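Local coordinates for invasion protein InvA (PDB 2X49) that is involved in Salmonella invasion of the intestinal epithelium, as an inner-membrane component of the export apparatus of the type III secretion system, at residues A[69-74]-A[130-135]; A[77-82]-A[126-131]. All blocks are in the same frame, centred on the assembly; numbering follows the deposited sequence.

Contact 1. Residues A[69-74]-A[130-135]; sequences EQFTVY and YHCLAV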
loop_
_atom_site.group_PDB
_atom_site.type_symbol
_atom_site.label_atom_id
_atom_site.label_comp_id
_atom_site.label_asym_id
_atom_site.label_seq_id
_atom_site.Cartn_x
_atom_site.Cartn_y
_atom_site.Cartn_z
ATOM N N GLU A 69 -5.354 -3.015 -13.502
ATOM C CA GLU A 69 -5.905 -4.109 -12.677
ATOM C C GLU A 69 -7.377 -4.280 -12.874
ATOM O O GLU A 69 -8.098 -3.320 -13.064
ATOM C CB GLU A 69 -5.691 -3.788 -11.186
ATOM C CG GLU A 69 -4.444 -4.373 -10.551
ATOM C CD GLU A 69 -4.399 -5.878 -10.636
ATOM O OE1 GLU A 69 -5.484 -6.499 -10.707
ATOM O OE2 GLU A 69 -3.281 -6.441 -10.642
ATOM N N GLN A 70 -7.802 -5.517 -12.781
ATOM C CA GLN A 70 -9.234 -5.836 -12.740
ATOM C C GLN A 70 -9.510 -6.400 -11.355
ATOM O O GLN A 70 -8.856 -7.382 -10.910
ATOM C CB GLN A 70 -9.622 -6.838 -13.835
ATOM C CG GLN A 70 -11.142 -7.142 -13.906
ATOM C CD GLN A 70 -11.581 -7.835 -15.217
ATOM O OE1 GLN A 70 -11.012 -7.604 -16.291
ATOM N NE2 GLN A 70 -12.618 -8.655 -15.130
ATOM N N PHE A 71 -10.514 -5.797 -10.731
ATOM C CA PHE A 71 -10.964 -6.132 -9.375
ATOM C C PHE A 71 -12.301 -6.857 -9.413
ATOM O O PHE A 71 -13.179 -6.583 -10.207
ATOM C CB PHE A 71 -11.155 -4.863 -8.518
ATOM C CG PHE A 71 -9.944 -3.951 -8.447
ATOM C CD1 PHE A 71 -9.020 -4.074 -7.409
ATOM C CD2 PHE A 71 -9.713 -2.995 -9.391
ATOM C CE1 PHE A 71 -7.919 -3.231 -7.263
ATOM C CE2 PHE A 71 -8.585 -2.161 -9.300
ATOM C CZ PHE A 71 -7.660 -2.301 -8.261
ATOM N N THR A 72 -12.455 -7.778 -8.500
ATOM C CA THR A 72 -13.747 -8.413 -8.248
ATOM C C THR A 72 -14.299 -7.910 -6.915
ATOM O O THR A 72 -13.647 -8.014 -5.906
ATOM C CB THR A 72 -13.542 -9.920 -8.176
ATOM O OG1 THR A 72 -13.038 -10.373 -9.451
ATOM C CG2 THR A 72 -14.800 -10.685 -7.738
ATOM N N VAL A 73 -15.462 -7.285 -6.975
ATOM C CA VAL A 73 -16.141 -6.741 -5.830
ATOM C C VAL A 73 -17.566 -7.284 -5.845
ATOM O O VAL A 73 -18.290 -6.991 -6.772
ATOM C CB VAL A 73 -16.199 -5.182 -5.886
ATOM C CG1 VAL A 73 -17.041 -4.596 -4.716
ATOM C CG2 VAL A 73 -14.811 -4.567 -5.893
ATOM N N TYR A 74 -17.934 -8.058 -4.838
ATOM C CA TYR A 74 -19.329 -8.580 -4.713
ATOM C C TYR A 74 -20.154 -7.553 -3.989
ATOM O O TYR A 74 -20.334 -7.571 -2.779
ATOM C CB TYR A 74 -19.376 -10.012 -4.094
ATOM C CG TYR A 74 -18.863 -11.052 -5.062
ATOM C CD1 TYR A 74 -19.704 -11.642 -6.008
ATOM C CD2 TYR A 74 -17.526 -11.459 -5.070
ATOM C CE1 TYR A 74 -19.261 -12.497 -6.915
ATOM C CE2 TYR A 74 -17.070 -12.342 -5.974
ATOM C CZ TYR A 74 -17.931 -12.890 -6.891
ATOM O OH TYR A 74 -17.493 -13.781 -7.843
ATOM N N TYR A 130 -12.793 0.606 -2.402
ATOM C CA TYR A 130 -11.921 1.766 -2.113
ATOM C C TYR A 130 -10.526 1.301 -1.691
ATOM O O TYR A 130 -9.489 1.807 -2.189
ATOM C CB TYR A 130 -12.482 2.656 -1.004
ATOM C CG TYR A 130 -11.417 3.657 -0.571
ATOM C CD1 TYR A 130 -11.095 4.704 -1.377
ATOM C CD2 TYR A 130 -10.769 3.550 0.630
ATOM C CE1 TYR A 130 -10.101 5.598 -1.037
ATOM C CE2 TYR A 130 -9.774 4.446 0.994
ATOM C CZ TYR A 130 -9.456 5.478 0.155
ATOM O OH TYR A 130 -8.455 6.412 0.492
ATOM N N HIS A 131 -10.456 0.326 -0.801
ATOM C CA HIS A 131 -9.133 -0.192 -0.362
ATOM C C HIS A 131 -8.318 -0.738 -1.520
ATOM O O HIS A 131 -7.129 -0.419 -1.692
ATOM C CB HIS A 131 -9.273 -1.244 0.737
ATOM C CG HIS A 131 -7.977 -1.649 1.379
ATOM N ND1 HIS A 131 -7.461 -2.867 1.634
ATOM C CD2 HIS A 131 -7.063 -0.736 1.859
ATOM C CE1 HIS A 131 -6.254 -2.679 2.267
ATOM N NE2 HIS A 131 -6.046 -1.383 2.408
ATOM N N CYS A 132 -8.950 -1.547 -2.346
ATOM C CA CYS A 132 -8.301 -2.139 -3.532
ATOM C C CYS A 132 -7.716 -1.028 -4.405
ATOM O O CYS A 132 -6.547 -1.079 -4.850
ATOM C CB CYS A 132 -9.295 -2.910 -4.387
ATOM S SG CYS A 132 -9.642 -4.526 -3.700
ATOM N N LEU A 133 -8.565 -0.061 -4.675
ATOM C CA LEU A 133 -8.175 1.071 -5.591
ATOM C C LEU A 133 -7.032 1.884 -4.983
ATOM O O LEU A 133 -6.031 2.230 -5.638
ATOM C CB LEU A 133 -9.347 1.971 -5.898
ATOM C CG LEU A 133 -10.371 1.334 -6.797
ATOM C CD1 LEU A 133 -11.661 2.175 -6.830
ATOM C CD2 LEU A 133 -9.835 1.238 -8.231
ATOM N N ALA A 134 -7.171 2.139 -3.695
ATOM C CA ALA A 134 -6.165 2.966 -3.007
ATOM C C ALA A 134 -4.805 2.322 -3.017
ATOM O O ALA A 134 -3.776 2.991 -3.248
ATOM C CB ALA A 134 -6.590 3.275 -1.602
ATOM N N VAL A 135 -4.776 1.034 -2.739
ATOM C CA VAL A 135 -3.513 0.277 -2.700
ATOM C C VAL A 135 -2.823 0.360 -4.055
ATOM O O VAL A 135 -1.613 0.604 -4.187
ATOM C CB VAL A 135 -3.774 -1.188 -2.248
ATOM C CG1 VAL A 135 -2.646 -2.131 -2.552
ATOM C CG2 VAL A 135 -4.172 -1.162 -0.769
#
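The carbonyl oxygen C132 O meets two groups. The hydroxyl T136 OG1, one turn further along the helix, hydrogen-bonds to it, and the F71 ring touches it through CE1. F71 CE1 lies 3.5 Å from C132 O. The same ring atom presses harder on the cysteine side chain, with F71 CE1 only 3.2 Å from C132 CB. This is a tight apolar contact, and the approach to the ring is oblique. The sulfur stands further off, C132 SG being 3.8 Å from F71 CD1. It makes an oblique sulfur-aromatic contact, 66° off the ring normal.

F71 belongs to strand 66-72, an outermost strand of the four-stranded mixed sheet, where its backbone pairs with I59 of the neighbouring strand. C132 and L133 belong to helix 125-139. The contact therefore joins an edge strand of this sheet to a helix in the C-terminal domain of InvA. F71 also touches T136 of the same helix.

The F71 ring swings beside its own backbone N (chi1 -54°) and reaches the helix. Its other meta carbon meets a leucine methyl: F71 CE2 is 3.8 Å from L133 CD2. All three residues are buried. No hydrogen bond links the two segments. A bound mercury ion lies about 2 Å from the C132 side chain.

Contact 2. Residues A[77-82]-A[126-131]; sequences LMRVVN and LDELYH
R79 and E128 form a buried salt bridge between strand 78-80 and helix 125-139. R79 NH1 donates to E128 OE1 at 2.8 Å, with an N-H...O angle of 151°. The oxygen lies at the edge of the guanidinium, close to its plane. On the glutamate side the donor comes in on the syn side but tilted well out of the carboxylate plane. The two flat groups are turned 63° against each other. The second oxygen is also near, with E128 OE2 3.0 Å from R79 NH1. The carboxylate thus sits across one nitrogen and does not pair with two.

The R79 chain runs extended toward the helix. Its methylene lies under the carboxylate, R79 CD being 3.4 Å from E128 OE2. The E128 chain bends at its second torsion (chi2 73°), which helps bring the carboxylate up to the arginine. V81 CA lies 3.8 Å above the plane of the R79 guanidinium, offset toward its rim.

Away from this pair the contact is loose. H131 CB points toward the strand, but H131 ND1 stays 5.3 Å from R79 NH1 and is hydrogen-bonded to K288. D127 is exposed and does not meet segment 77-82.

Both charges have further partners. R79 NH2 makes a salt bridge to D289. E128 OE1 also pairs with R123 and E128 OE2 with K288, a cationic setting that probably favours a charged carboxylate. R79 lies on an inner strand of the antiparallel sheet and is backbone-paired with R123. The arrangement is a salt-bridge network centred on a buried arginine-glutamate pair, joining the antiparallel sheet to a helix.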
loop_
_atom_site.group_PDB
_atom_site.type_symbol
_atom_site.label_atom_id
_atom_site.label_comp_id
_atom_site.label_asym_id
_atom_site.label_seq_id
_atom_site.Cartn_x
_atom_site.Cartn_y
_atom_site.Cartn_z
ATOM N N LEU A 77 -22.656 -8.471 -1.299
ATOM C CA LEU A 77 -22.123 -9.366 -0.212
ATOM C C LEU A 77 -21.182 -8.561 0.709
ATOM O O LEU A 77 -20.976 -7.376 0.530
ATOM C CB LEU A 77 -21.404 -10.611 -0.781
ATOM C CG LEU A 77 -22.141 -11.522 -1.803
ATOM C CD1 LEU A 77 -21.316 -12.688 -2.321
ATOM C CD2 LEU A 77 -23.443 -12.012 -1.103
ATOM N N MET A 78 -20.652 -9.275 1.700
ATOM C CA MET A 78 -19.733 -8.762 2.714
ATOM C C MET A 78 -18.433 -9.539 2.660
ATOM O O MET A 78 -18.416 -10.753 2.619
ATOM C CB MET A 78 -20.338 -8.910 4.121
ATOM C CG MET A 78 -21.570 -8.138 4.334
ATOM S SD MET A 78 -21.320 -6.367 4.325
ATOM C CE MET A 78 -20.490 -6.167 5.926
ATOM N N ARG A 79 -17.324 -8.828 2.784
ATOM C CA ARG A 79 -16.033 -9.517 2.824
ATOM C C ARG A 79 -15.590 -9.862 4.228
ATOM O O ARG A 79 -15.632 -9.009 5.120
ATOM C CB ARG A 79 -14.963 -8.668 2.154
ATOM C CG ARG A 79 -13.673 -9.441 2.083
ATOM C CD ARG A 79 -12.461 -8.725 1.495
ATOM N NE ARG A 79 -11.252 -9.381 2.016
ATOM C CZ ARG A 79 -10.121 -8.770 2.352
ATOM N NH1 ARG A 79 -9.992 -7.457 2.206
ATOM N NH2 ARG A 79 -9.105 -9.482 2.852
ATOM N N VAL A 80 -15.143 -11.108 4.384
ATOM C CA VAL A 80 -14.542 -11.624 5.645
ATOM C C VAL A 80 -13.052 -11.391 5.576
ATOM O O VAL A 80 -12.290 -12.120 4.967
ATOM C CB VAL A 80 -14.831 -13.125 5.927
ATOM C CG1 VAL A 80 -14.441 -13.489 7.402
ATOM C CG2 VAL A 80 -16.306 -13.432 5.734
ATOM N N VAL A 81 -12.632 -10.355 6.274
ATOM C CA VAL A 81 -11.198 -9.899 6.205
ATOM C C VAL A 81 -10.224 -10.905 6.792
ATOM O O VAL A 81 -9.201 -11.218 6.194
ATOM C CB VAL A 81 -11.007 -8.485 6.824
ATOM C CG1 VAL A 81 -9.520 -8.012 6.819
ATOM C CG2 VAL A 81 -11.909 -7.419 6.105
ATOM N N ASN A 82 -10.564 -11.428 7.955
ATOM C CA ASN A 82 -9.740 -12.420 8.668
ATOM C C ASN A 82 -10.331 -13.825 8.585
ATOM O O ASN A 82 -10.404 -14.579 9.545
ATOM C CB ASN A 82 -9.461 -11.997 10.119
ATOM C CG ASN A 82 -10.720 -11.907 10.962
ATOM O OD1 ASN A 82 -11.811 -11.848 10.424
ATOM N ND2 ASN A 82 -10.571 -11.885 12.289
ATOM N N LEU A 126 -18.252 -1.573 -0.858
ATOM C CA LEU A 126 -17.725 -0.270 -1.369
ATOM C C LEU A 126 -16.436 0.117 -0.620
ATOM O O LEU A 126 -15.503 0.691 -1.179
ATOM C CB LEU A 126 -18.793 0.820 -1.345
ATOM C CG LEU A 126 -19.888 0.673 -2.406
ATOM C CD1 LEU A 126 -20.955 1.785 -2.257
ATOM C CD2 LEU A 126 -19.326 0.659 -3.813
ATOM N N ASP A 127 -16.365 -0.295 0.637
ATOM C CA ASP A 127 -15.167 -0.065 1.455
ATOM C C ASP A 127 -14.004 -0.905 0.973
ATOM O O ASP A 127 -12.848 -0.474 0.972
ATOM C CB ASP A 127 -15.426 -0.333 2.938
ATOM C CG ASP A 127 -16.230 0.789 3.596
ATOM O OD1 ASP A 127 -16.314 1.920 3.041
ATOM O OD2 ASP A 127 -16.792 0.554 4.686
ATOM N N GLU A 128 -14.320 -2.118 0.566
ATOM C CA GLU A 128 -13.305 -3.016 0.011
ATOM C C GLU A 128 -12.813 -2.459 -1.347
ATOM O O GLU A 128 -11.634 -2.444 -1.633
ATOM C CB GLU A 128 -13.828 -4.457 -0.131
ATOM C CG GLU A 128 -12.851 -5.381 -0.856
ATOM C CD GLU A 128 -11.626 -5.775 -0.030
ATOM O OE1 GLU A 128 -11.441 -5.289 1.115
ATOM O OE2 GLU A 128 -10.833 -6.587 -0.552
ATOM N N LEU A 129 -13.724 -1.939 -2.132
ATOM C CA LEU A 129 -13.387 -1.451 -3.477
ATOM C C LEU A 129 -12.457 -0.245 -3.349
ATOM O O LEU A 129 -11.447 -0.148 -4.006
ATOM C CB LEU A 129 -14.632 -1.025 -4.243
ATOM C CG LEU A 129 -14.363 -0.369 -5.626
ATOM C CD1 LEU A 129 -13.509 -1.232 -6.517
ATOM C CD2 LEU A 129 -15.678 -0.043 -6.280
ATOM N N TYR A 130 -12.793 0.606 -2.402
ATOM C CA TYR A 130 -11.921 1.766 -2.113
ATOM C C TYR A 130 -10.526 1.301 -1.691
ATOM O O TYR A 130 -9.489 1.807 -2.189
ATOM C CB TYR A 130 -12.482 2.656 -1.004
ATOM C CG TYR A 130 -11.417 3.657 -0.571
ATOM C CD1 TYR A 130 -11.095 4.704 -1.377
ATOM C CD2 TYR A 130 -10.769 3.550 0.630
ATOM C CE1 TYR A 130 -10.101 5.598 -1.037
ATOM C CE2 TYR A 130 -9.774 4.446 0.994
ATOM C CZ TYR A 130 -9.456 5.478 0.155
ATOM O OH TYR A 130 -8.455 6.412 0.492
ATOM N N HIS A 131 -10.456 0.326 -0.801
ATOM C CA HIS A 131 -9.133 -0.192 -0.362
ATOM C C HIS A 131 -8.318 -0.738 -1.520
ATOM O O HIS A 131 -7.129 -0.419 -1.692
ATOM C CB HIS A 131 -9.273 -1.244 0.737
ATOM C CG HIS A 131 -7.977 -1.649 1.379
ATOM N ND1 HIS A 131 -7.461 -2.867 1.634
ATOM C CD2 HIS A 131 -7.063 -0.736 1.859
ATOM C CE1 HIS A 131 -6.254 -2.679 2.267
ATOM N NE2 HIS A 131 -6.046 -1.383 2.408
#

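In the fold
Contacts 1 and 2 both end on helix 125-139 and share Y130 and H131. Their centres are 9 Å apart. Strands 66-72 and 78-80 follow each other in the chain but belong to different sheets, so the helix touches both sheets. The two contacts meet directly where V73 CG2 packs 3.6 Å from L129 CD1. Contact 1 is apolar and contact 2 is ionic. Bound mercury lies near both: beside C132 in contact 1, and about 5 Å from the E128 side chain in contact 2. A calcium ion lies about 11 Å from the R79 side chain. N93 and E111 bind calcium in this structure.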